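Exopolygalacturonate lyase (Vibrio vulnificus, PDB 5A29) probably cleaves the polygalacturonate chains of pectin by beta-elimination, as a metal-binding polysaccharide lyase of family 2. Local coordinates at residues 30-35 against 526-531; 172-177 against 203-208; 334-339 against 365-370. All coordinates share one frame; numbering follows the deposited sequence. Where two conformers were deposited one is given.

Contact 1 of 3, residues 30-35 against 526-531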
loop_
_atom_site.group_PDB
_atom_site.type_symbol
_atom_site.label_atom_id
_atom_site.label_comp_id
_atom_site.label_asym_id
_atom_site.label_seq_id
_atom_site.Cartn_x
_atom_site.Cartn_y
_atom_site.Cartn_z
ATOM N N ALA A 30 -5.947 -2.551 29.104
ATOM C CA ALA A 30 -7.309 -2.069 28.915
ATOM C C ALA A 30 -7.340 -0.614 28.455
ATOM O O ALA A 30 -8.214 -0.231 27.685
ATOM C CB ALA A 30 -8.141 -2.203 30.235
ATOM N N MET A 31 -6.438 0.207 28.995
ATOM C CA MET A 31 -6.515 1.633 28.668
ATOM C C MET A 31 -6.178 1.849 27.182
ATOM O O MET A 31 -6.707 2.799 26.546
ATOM C CB MET A 31 -5.509 2.423 29.500
ATOM C CG MET A 31 -5.974 2.660 30.955
ATOM S SD MET A 31 -4.517 3.193 31.913
ATOM C CE MET A 31 -4.154 4.766 31.092
ATOM N N ARG A 32 -5.365 0.968 26.602
ATOM C CA ARG A 32 -5.057 1.113 25.165
ATOM C C ARG A 32 -6.293 0.736 24.381
ATOM O O ARG A 32 -6.652 1.405 23.358
ATOM C CB ARG A 32 -3.896 0.213 24.731
ATOM C CG ARG A 32 -2.572 0.599 25.354
ATOM C CD ARG A 32 -1.386 -0.030 24.620
ATOM N NE ARG A 32 -1.493 -1.527 24.665
ATOM C CZ ARG A 32 -1.077 -2.286 25.714
ATOM N NH1 ARG A 32 -0.359 -1.779 26.746
ATOM N NH2 ARG A 32 -1.237 -3.612 25.644
ATOM N N VAL A 33 -7.005 -0.287 24.815
ATOM C CA VAL A 33 -8.255 -0.606 24.106
ATOM C C VAL A 33 -9.271 0.525 24.260
ATOM O O VAL A 33 -10.040 0.834 23.337
ATOM C CB VAL A 33 -8.876 -1.962 24.580
ATOM C CG1 VAL A 33 -10.256 -2.158 23.972
ATOM C CG2 VAL A 33 -7.979 -3.125 24.217
ATOM N N GLN A 34 -9.271 1.182 25.410
ATOM C CA GLN A 34 -10.218 2.278 25.567
ATOM C C GLN A 34 -9.841 3.489 24.685
ATOM O O GLN A 34 -10.749 4.181 24.227
ATOM C CB GLN A 34 -10.274 2.697 27.077
ATOM C CG GLN A 34 -11.086 3.989 27.330
ATOM C CD GLN A 34 -12.559 3.740 27.052
ATOM O OE1 GLN A 34 -13.108 2.734 27.509
ATOM N NE2 GLN A 34 -13.155 4.543 26.179
ATOM N N ALA A 35 -8.545 3.768 24.479
ATOM C CA ALA A 35 -8.181 4.804 23.485
ATOM C C ALA A 35 -8.819 4.512 22.117
ATOM O O ALA A 35 -9.385 5.415 21.437
ATOM C CB ALA A 35 -6.680 4.922 23.339
ATOM N N LEU A 526 -5.055 -3.003 18.268
ATOM C CA LEU A 526 -5.977 -4.126 18.469
ATOM C C LEU A 526 -5.358 -5.452 18.128
ATOM O O LEU A 526 -5.734 -6.522 18.701
ATOM C CB LEU A 526 -7.231 -3.909 17.664
ATOM C CG LEU A 526 -7.980 -2.666 18.115
ATOM C CD1 LEU A 526 -9.203 -2.533 17.217
ATOM C CD2 LEU A 526 -8.419 -2.766 19.607
ATOM N N THR A 527 -4.362 -5.434 17.242
ATOM C CA THR A 527 -3.699 -6.746 16.891
ATOM C C THR A 527 -2.877 -7.162 18.139
ATOM O O THR A 527 -2.756 -8.358 18.502
ATOM C CB THR A 527 -2.811 -6.571 15.616
ATOM O OG1 THR A 527 -3.659 -6.148 14.508
ATOM C CG2 THR A 527 -2.161 -7.951 15.179
ATOM N N LEU A 528 -2.229 -6.183 18.797
ATOM C CA LEU A 528 -1.536 -6.527 20.011
ATOM C C LEU A 528 -2.526 -7.043 21.075
ATOM O O LEU A 528 -2.227 -8.063 21.776
ATOM C CB LEU A 528 -0.760 -5.344 20.555
ATOM C CG LEU A 528 -0.151 -5.501 21.944
ATOM C CD1 LEU A 528 0.793 -6.703 22.006
ATOM C CD2 LEU A 528 0.611 -4.258 22.434
ATOM N N ASP A 529 -3.666 -6.361 21.190
ATOM C CA ASP A 529 -4.647 -6.807 22.213
ATOM C C ASP A 529 -5.116 -8.229 21.868
ATOM O O ASP A 529 -5.310 -9.070 22.770
ATOM C CB ASP A 529 -5.879 -5.943 22.149
ATOM C CG ASP A 529 -6.711 -6.094 23.397
ATOM O OD1 ASP A 529 -6.169 -5.842 24.519
ATOM O OD2 ASP A 529 -7.899 -6.420 23.216
ATOM N N ALA A 530 -5.381 -8.489 20.579
ATOM C CA ALA A 530 -5.728 -9.861 20.171
ATOM C C ALA A 530 -4.652 -10.865 20.577
ATOM O O ALA A 530 -4.984 -11.980 21.024
ATOM C CB ALA A 530 -6.012 -9.899 18.656
ATOM N N THR A 531 -3.373 -10.511 20.456
ATOM C CA THR A 531 -2.278 -11.415 20.710
ATOM C C THR A 531 -2.269 -11.676 22.231
ATOM O O THR A 531 -2.010 -12.784 22.670
ATOM C CB THR A 531 -0.894 -10.821 20.271
ATOM O OG1 THR A 531 -0.900 -10.562 18.854
ATOM C CG2 THR A 531 0.223 -11.750 20.516
#
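The carboxylate of D529 is held at both of its oxygens while V33 presses on it from across the helix pair. OD1 is hydrogen-bonded to the hydroxyl of Y25, and OD2 forms a salt bridge with K533 on the aspartate's own side of the interface. V33 brings its CG2 methyl over one face of the flat group, 3.3 Å from D529 OD1 and likewise 3.3 Å from D529 CG, a snug fit of methyl against carboxylate. D529 directs its carboxylate at the facing helix because chi1 (-164°) swings CG away from the backbone N, and the two side chains meet at about a right angle. A beta-branched valine suits this place: it is short and stiff, it can set a methyl on the carboxylate face, and it leaves the oxygens to partners arriving from other directions.

One step away along the interface, R32 meets L528. The arginine chain runs out extended as far as CD and then bends (chi3 -60°), laying the guanidinium beside the leucine, with R32 NH2 3.8 Å from L528 CD2. Its charge is answered elsewhere, NH2 by D29 and NH1 by D494, so that leucine supplies apolar padding while two acids pin the rotation of the group. R32 NH2 and D529 OD1 stay 5.5 Å apart, too far for an ion pair, though their opposite charges probably still favour each other.

L526 and D529 also touch V100 of helix 88-101, and L528 touches A493 of helix 484-500. The contact thus brings the N-terminal helix 27-46 against the late helix 521-532, an arrangement consistent with ring closure in the (alpha/alpha)7 barrel of polysaccharide lyase family 2.

Contact 2 of 3, residues 172-177 against 203-208; sequences ATERYI and YDDKVF. With EDO (1,2-ethanediol), chain K; EDO (1,2-ethanediol), chain N.
R175 and Y203 form a cation-pi pair: the guanidinium CZ of R175 stands 4.2 Å from the centroid of the Y203 ring, only 5° off the ring normal. The two planes are inclined by 40°, so one corner of the cation dips toward the ring, and R175 NH1 comes within 3.4 Å of Y203 CD2, above the face but displaced toward the rim. A bend at chi3 (40°) folds the arginine back over the tyrosine, whose hydroxyl meanwhile lies beside the aliphatic part of the chain, with Y203 OH 3.6 Å from R175 CG. Arginine serves both needs, methylenes for van der Waals contact and a flat charge for the pi cloud. Further along the helix, I177 CG2 reaches the edge of the F208 ring.

Behind this first layer stands D205. D205 OD1 accepts from Y203 OH at 2.6 Å through its anti lone pair, the one facing away from OD2, which fixes the phenol from its edge. E174 was modelled in two conformers, so its approach to D205 is doubtful; in one of them OE2 pairs with K178, whose NZ also bonds the backbone O of D205 and may ease the like charges.

The loop owes its shape to a type I turn from D204 to V207 combined with an Asx turn, and it folds back onto helix 170-184, the helix that precedes it in the chain, in what is consistent with the helical barrel of this family. In the Asx turn K206 N donates to D204 OD1 over 2.7 Å, arriving from above the carboxylate plane. F208, whose ring packs edge-to-face with W181, also touches L247 of helix 234-250, against which I177 packs too.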
loop_
_atom_site.group_PDB
_atom_site.type_symbol
_atom_site.label_atom_id
_atom_site.label_comp_id
_atom_site.label_asym_id
_atom_site.label_seq_id
_atom_site.Cartn_x
_atom_site.Cartn_y
_atom_site.Cartn_z
ATOM N N ALA A 172 -21.816 -8.163 -5.564
ATOM C CA ALA A 172 -21.186 -6.906 -5.893
ATOM C C ALA A 172 -19.622 -6.994 -5.834
ATOM O O ALA A 172 -18.956 -6.327 -6.643
ATOM C CB ALA A 172 -21.730 -5.757 -5.029
ATOM N N THR A 173 -19.086 -7.811 -4.924
ATOM C CA THR A 173 -17.623 -7.930 -4.765
ATOM C C THR A 173 -17.036 -8.733 -5.911
ATOM O O THR A 173 -16.003 -8.324 -6.497
ATOM C CB THR A 173 -17.259 -8.558 -3.422
ATOM O OG1 THR A 173 -17.786 -7.674 -2.419
ATOM C CG2 THR A 173 -15.677 -8.655 -3.274
ATOM N N GLU A 174 -17.701 -9.840 -6.280
ATOM C CA GLU A 174 -17.343 -10.535 -7.560
ATOM C C GLU A 174 -17.391 -9.603 -8.765
ATOM O O GLU A 174 -16.427 -9.532 -9.550
ATOM C CB GLU A 174 -18.258 -11.731 -7.840
ATOM C CG GLU A 174 -17.939 -12.471 -9.141
ATOM C CD GLU A 174 -19.030 -13.437 -9.548
ATOM O OE1 GLU A 174 -19.750 -13.874 -8.638
ATOM O OE2 GLU A 174 -19.178 -13.739 -10.755
ATOM N N ARG A 175 -18.511 -8.889 -8.971
ATOM C CA ARG A 175 -18.574 -7.959 -10.096
ATOM C C ARG A 175 -17.499 -6.864 -10.051
ATOM O O ARG A 175 -16.944 -6.456 -11.090
ATOM C CB ARG A 175 -19.947 -7.292 -10.267
ATOM C CG ARG A 175 -21.072 -8.292 -10.612
ATOM C CD ARG A 175 -22.437 -7.596 -10.560
ATOM N NE ARG A 175 -22.426 -6.218 -11.115
ATOM C CZ ARG A 175 -22.551 -5.893 -12.398
ATOM N NH1 ARG A 175 -22.711 -6.840 -13.321
ATOM N NH2 ARG A 175 -22.542 -4.615 -12.752
ATOM N N TYR A 176 -17.220 -6.356 -8.860
ATOM C CA TYR A 176 -16.169 -5.348 -8.734
ATOM C C TYR A 176 -14.795 -5.859 -9.254
ATOM O O TYR A 176 -14.167 -5.166 -10.050
ATOM C CB TYR A 176 -16.024 -4.828 -7.273
ATOM C CG TYR A 176 -14.857 -3.881 -7.217
ATOM C CD1 TYR A 176 -14.965 -2.627 -7.773
ATOM C CD2 TYR A 176 -13.629 -4.300 -6.702
ATOM C CE1 TYR A 176 -13.900 -1.777 -7.822
ATOM C CE2 TYR A 176 -12.515 -3.463 -6.757
ATOM C CZ TYR A 176 -12.666 -2.226 -7.324
ATOM O OH TYR A 176 -11.627 -1.366 -7.342
ATOM N N ILE A 177 -14.324 -6.990 -8.741
ATOM C CA ILE A 177 -13.023 -7.530 -9.150
ATOM C C ILE A 177 -12.967 -7.753 -10.684
ATOM O O ILE A 177 -11.969 -7.430 -11.345
ATOM C CB ILE A 177 -12.719 -8.826 -8.372
ATOM C CG1 ILE A 177 -12.498 -8.479 -6.880
ATOM C CG2 ILE A 177 -11.525 -9.607 -8.930
ATOM C CD1 ILE A 177 -12.463 -9.735 -6.006
ATOM N N TYR A 203 -19.178 -4.020 -18.509
ATOM C CA TYR A 203 -18.944 -5.155 -17.658
ATOM C C TYR A 203 -18.824 -6.403 -18.502
ATOM O O TYR A 203 -19.564 -6.553 -19.458
ATOM C CB TYR A 203 -20.087 -5.318 -16.647
ATOM C CG TYR A 203 -19.877 -6.511 -15.741
ATOM C CD1 TYR A 203 -18.913 -6.467 -14.721
ATOM C CD2 TYR A 203 -20.612 -7.693 -15.895
ATOM C CE1 TYR A 203 -18.670 -7.571 -13.902
ATOM C CE2 TYR A 203 -20.388 -8.804 -15.057
ATOM C CZ TYR A 203 -19.418 -8.710 -14.043
ATOM O OH TYR A 203 -19.130 -9.799 -13.236
ATOM N N ASP A 204 -17.962 -7.332 -18.104
ATOM C CA ASP A 204 -17.881 -8.634 -18.752
ATOM C C ASP A 204 -17.690 -9.745 -17.738
ATOM O O ASP A 204 -16.614 -9.874 -17.120
ATOM C CB ASP A 204 -16.754 -8.622 -19.801
ATOM C CG ASP A 204 -16.568 -9.974 -20.512
ATOM O OD1 ASP A 204 -17.273 -10.991 -20.227
ATOM O OD2 ASP A 204 -15.604 -10.027 -21.307
ATOM N N ASP A 205 -18.747 -10.529 -17.551
ATOM C CA ASP A 205 -18.739 -11.580 -16.566
ATOM C C ASP A 205 -17.690 -12.637 -16.879
ATOM O O ASP A 205 -17.286 -13.395 -15.998
ATOM C CB ASP A 205 -20.138 -12.217 -16.382
ATOM C CG ASP A 205 -20.320 -12.812 -15.018
ATOM O OD1 ASP A 205 -20.145 -12.092 -13.987
ATOM O OD2 ASP A 205 -20.528 -14.033 -14.954
ATOM N N LYS A 206 -17.248 -12.693 -18.132
ATOM C CA LYS A 206 -16.339 -13.784 -18.525
ATOM C C LYS A 206 -14.919 -13.290 -18.765
ATOM O O LYS A 206 -14.109 -14.015 -19.369
ATOM C CB LYS A 206 -16.868 -14.461 -19.794
ATOM C CG LYS A 206 -18.310 -14.947 -19.552
ATOM C CD LYS A 206 -18.906 -15.705 -20.739
ATOM C CE LYS A 206 -18.647 -17.189 -20.633
ATOM N NZ LYS A 206 -17.313 -17.543 -21.228
ATOM N N VAL A 207 -14.623 -12.081 -18.246
ATOM C CA VAL A 207 -13.258 -11.507 -18.281
ATOM C C VAL A 207 -12.135 -12.519 -17.998
ATOM O O VAL A 207 -11.157 -12.555 -18.756
ATOM C CB VAL A 207 -13.148 -10.195 -17.452
ATOM C CG1 VAL A 207 -13.345 -10.482 -15.934
ATOM C CG2 VAL A 207 -11.857 -9.420 -17.774
ATOM N N PHE A 208 -12.219 -13.360 -16.966
ATOM C CA PHE A 208 -11.069 -14.216 -16.614
ATOM C C PHE A 208 -11.043 -15.525 -17.444
ATOM O O PHE A 208 -10.160 -16.378 -17.280
ATOM C CB PHE A 208 -11.057 -14.539 -15.139
ATOM C CG PHE A 208 -10.727 -13.341 -14.276
ATOM C CD1 PHE A 208 -9.438 -12.782 -14.323
ATOM C CD2 PHE A 208 -11.685 -12.798 -13.402
ATOM C CE1 PHE A 208 -9.101 -11.705 -13.479
ATOM C CE2 PHE A 208 -11.371 -11.671 -12.597
ATOM C CZ PHE A 208 -10.068 -11.132 -12.660
HETATM C C1 EDO K . -13.674 -12.366 -22.711
HETATM O O1 EDO K . -14.991 -12.041 -23.173
HETATM C C2 EDO K . -13.762 -13.752 -22.118
HETATM O O2 EDO K . -14.156 -14.610 -23.195
HETATM C C1 EDO N . -7.625 -18.583 -18.137
HETATM O O1 EDO N . -9.040 -18.739 -18.163
HETATM C C2 EDO N . -7.003 -19.973 -18.072
HETATM O O2 EDO N . -7.498 -20.588 -16.904
#

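Contact 3 of 3, residues 334-339 against 365-370. With SRT (S,R meso-tartaric acid), chain D.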
loop_
_atom_site.group_PDB
_atom_site.type_symbol
_atom_site.label_atom_id
_atom_site.label_comp_id
_atom_site.label_asym_id
_atom_site.label_seq_id
_atom_site.Cartn_x
_atom_site.Cartn_y
_atom_site.Cartn_z
ATOM N N SER A 334 7.782 -0.130 -3.188
ATOM C CA SER A 334 6.639 -0.862 -3.759
ATOM C C SER A 334 6.977 -2.354 -3.956
ATOM O O SER A 334 6.060 -3.150 -3.971
ATOM C CB SER A 334 6.244 -0.329 -5.152
ATOM O OG SER A 334 5.872 1.069 -5.005
ATOM N N ILE A 335 8.252 -2.682 -4.130
ATOM C CA ILE A 335 8.662 -4.077 -4.374
ATOM C C ILE A 335 8.867 -4.816 -3.040
ATOM O O ILE A 335 8.259 -5.887 -2.846
ATOM C CB ILE A 335 9.967 -4.120 -5.168
ATOM C CG1 ILE A 335 9.726 -3.563 -6.579
ATOM C CG2 ILE A 335 10.534 -5.553 -5.207
ATOM C CD1 ILE A 335 11.092 -3.286 -7.259
ATOM N N VAL A 336 9.739 -4.284 -2.169
ATOM C CA VAL A 336 10.168 -5.044 -0.962
ATOM C C VAL A 336 9.266 -4.816 0.257
ATOM O O VAL A 336 9.474 -5.455 1.296
ATOM C CB VAL A 336 11.660 -4.834 -0.566
ATOM C CG1 VAL A 336 12.559 -5.188 -1.795
ATOM C CG2 VAL A 336 11.942 -3.445 0.032
ATOM N N PHE A 337 8.356 -3.862 0.155
ATOM C CA PHE A 337 7.432 -3.622 1.250
ATOM C C PHE A 337 6.012 -3.950 0.756
ATOM O O PHE A 337 5.476 -5.003 1.123
ATOM C CB PHE A 337 7.542 -2.158 1.766
ATOM C CG PHE A 337 6.546 -1.831 2.833
ATOM C CD1 PHE A 337 6.524 -2.579 4.050
ATOM C CD2 PHE A 337 5.648 -0.776 2.668
ATOM C CE1 PHE A 337 5.582 -2.255 5.069
ATOM C CE2 PHE A 337 4.687 -0.460 3.660
ATOM C CZ PHE A 337 4.678 -1.196 4.876
ATOM N N ASN A 338 5.396 -3.106 -0.107
ATOM C CA ASN A 338 3.989 -3.296 -0.411
ATOM C C ASN A 338 3.745 -4.626 -1.113
ATOM O O ASN A 338 2.956 -5.453 -0.622
ATOM C CB ASN A 338 3.395 -2.150 -1.297
ATOM C CG ASN A 338 3.575 -0.787 -0.642
ATOM O OD1 ASN A 338 4.567 -0.140 -0.913
ATOM N ND2 ASN A 338 2.745 -0.451 0.337
ATOM N N ASN A 339 4.432 -4.855 -2.222
ATOM C CA ASN A 339 4.064 -6.093 -2.963
ATOM C C ASN A 339 4.587 -7.347 -2.234
ATOM O O ASN A 339 3.972 -8.428 -2.326
ATOM C CB ASN A 339 4.551 -6.060 -4.385
ATOM C CG ASN A 339 4.049 -7.289 -5.183
ATOM O OD1 ASN A 339 2.828 -7.462 -5.381
ATOM N ND2 ASN A 339 4.987 -8.149 -5.553
ATOM N N ASN A 365 17.879 -11.352 -2.570
ATOM C CA ASN A 365 18.758 -10.895 -3.703
ATOM C C ASN A 365 18.788 -9.358 -3.723
ATOM O O ASN A 365 19.821 -8.778 -4.011
ATOM C CB ASN A 365 18.189 -11.455 -5.004
ATOM C CG ASN A 365 18.561 -12.946 -5.158
ATOM O OD1 ASN A 365 19.598 -13.310 -4.702
ATOM N ND2 ASN A 365 17.785 -13.729 -5.831
ATOM N N PHE A 366 17.682 -8.737 -3.334
ATOM C CA PHE A 366 17.698 -7.233 -3.184
ATOM C C PHE A 366 18.608 -6.801 -2.076
ATOM O O PHE A 366 19.480 -5.922 -2.273
ATOM C CB PHE A 366 16.292 -6.729 -2.892
ATOM C CG PHE A 366 16.239 -5.221 -2.648
ATOM C CD1 PHE A 366 16.459 -4.333 -3.729
ATOM C CD2 PHE A 366 16.163 -4.716 -1.332
ATOM C CE1 PHE A 366 16.503 -2.936 -3.484
ATOM C CE2 PHE A 366 16.144 -3.334 -1.109
ATOM C CZ PHE A 366 16.325 -2.446 -2.189
ATOM N N TYR A 367 18.421 -7.381 -0.867
ATOM C CA TYR A 367 19.264 -6.907 0.236
ATOM C C TYR A 367 20.743 -7.260 0.092
ATOM O O TYR A 367 21.593 -6.569 0.623
ATOM C CB TYR A 367 18.691 -7.308 1.600
ATOM C CG TYR A 367 17.383 -6.592 1.891
ATOM C CD1 TYR A 367 17.395 -5.241 2.284
ATOM C CD2 TYR A 367 16.163 -7.223 1.770
ATOM C CE1 TYR A 367 16.235 -4.565 2.574
ATOM C CE2 TYR A 367 14.959 -6.538 2.076
ATOM C CZ TYR A 367 15.006 -5.227 2.496
ATOM O OH TYR A 367 13.852 -4.484 2.738
ATOM N N ARG A 368 21.087 -8.340 -0.638
ATOM C CA ARG A 368 22.515 -8.600 -0.829
ATOM C C ARG A 368 23.175 -7.473 -1.598
ATOM O O ARG A 368 24.345 -7.220 -1.397
ATOM C CB ARG A 368 22.749 -9.931 -1.624
ATOM C CG ARG A 368 22.302 -11.142 -0.821
ATOM C CD ARG A 368 22.585 -12.470 -1.605
ATOM N NE ARG A 368 22.371 -13.620 -0.709
ATOM C CZ ARG A 368 22.715 -14.875 -1.025
ATOM N NH1 ARG A 368 23.303 -15.148 -2.201
ATOM N NH2 ARG A 368 22.561 -15.852 -0.142
ATOM N N LEU A 369 22.434 -6.808 -2.457
ATOM C CA LEU A 369 22.990 -5.717 -3.305
ATOM C C LEU A 369 22.854 -4.339 -2.625
ATOM O O LEU A 369 23.704 -3.492 -2.805
ATOM C CB LEU A 369 22.171 -5.633 -4.619
ATOM C CG LEU A 369 22.260 -6.900 -5.490
ATOM C CD1 LEU A 369 21.435 -6.605 -6.755
ATOM C CD2 LEU A 369 23.731 -7.109 -5.814
ATOM N N ALA A 370 21.774 -4.115 -1.884
ATOM C CA ALA A 370 21.386 -2.744 -1.467
ATOM C C ALA A 370 21.627 -2.483 0.017
ATOM O O ALA A 370 21.727 -1.319 0.425
ATOM C CB ALA A 370 19.914 -2.511 -1.753
HETATM O O1 SRT D . 7.843 -6.366 -8.217
HETATM O O11 SRT D . 9.485 -7.636 -8.867
HETATM C C1 SRT D . 8.477 -7.444 -8.173
HETATM C C2 SRT D . 7.832 -8.518 -7.319
HETATM O O2 SRT D . 7.409 -9.408 -8.290
HETATM C C3 SRT D . 8.598 -9.338 -6.253
HETATM O O3 SRT D . 9.989 -9.127 -6.262
HETATM C C4 SRT D . 8.159 -9.178 -4.808
HETATM O O4 SRT D . 8.174 -10.279 -4.192
HETATM O O41 SRT D . 7.793 -8.047 -4.322
HETATM O O HOH W 1 11.740 -5.890 3.102
#
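Segment 334-339, on helix 331-349, contains a wider pi-type turn, with N339 N bonded to S334 O at 2.9 Å, and lies nearest segment 365-370, on helix 353-370, where the CA atoms of V336 and F366 are 8.2 Å apart. V336 carries the contact from its side. Its CG1, anti to the carbonyl carbon (chi1 -56°), sits over one face of F366 in a CH-pi contact, 4.0 Å from the ring centroid and 28° off the normal. The other methyl, CG2, lies 3.5 Å from Y367 OH. A branched valine can therefore serve two aromatic neighbours at once. F366 in turn sets its CD2 over the centre of the Y367 ring face.

A water completes the bridge: Y367 OH donates to it over 2.6 Å, and the water in turn donates to V336 O. Tyrosine fits here because its hydroxyl reaches this polar link while its ring stays in apolar company.

Away from the aromatic pair, the same turn lines a tartrate pocket, where N339 ND2 donates to tartrate O41 at 3.1 Å; N339 is positioned by S238 and E343. On that side helix 234-250 packs against I335 and N339, while on the aromatic side strand 377-378 covers F366 and A370, and helix 430-442 closes over Y367.

From the N terminus the chain enters helix 27-46, which carries segment 30-35; its partner in contact 1, segment 526-531 on helix 521-532, arrives only after 490 intervening residues, so this contact brings the N-terminal helix against a late helix. Contacts 2 and 3 are both nested inside that long loop. They follow one another in series without crossing, and each closes a short loop of 25 residues: contact 2 returns an irregular segment to helix 170-184, whereas contact 3 pairs the consecutive helices 331-349 and 353-370. None of the three touches another; the nearest atoms of contacts 2 and 3 are about 15 Å apart. Two local closures are thus set within one global closure.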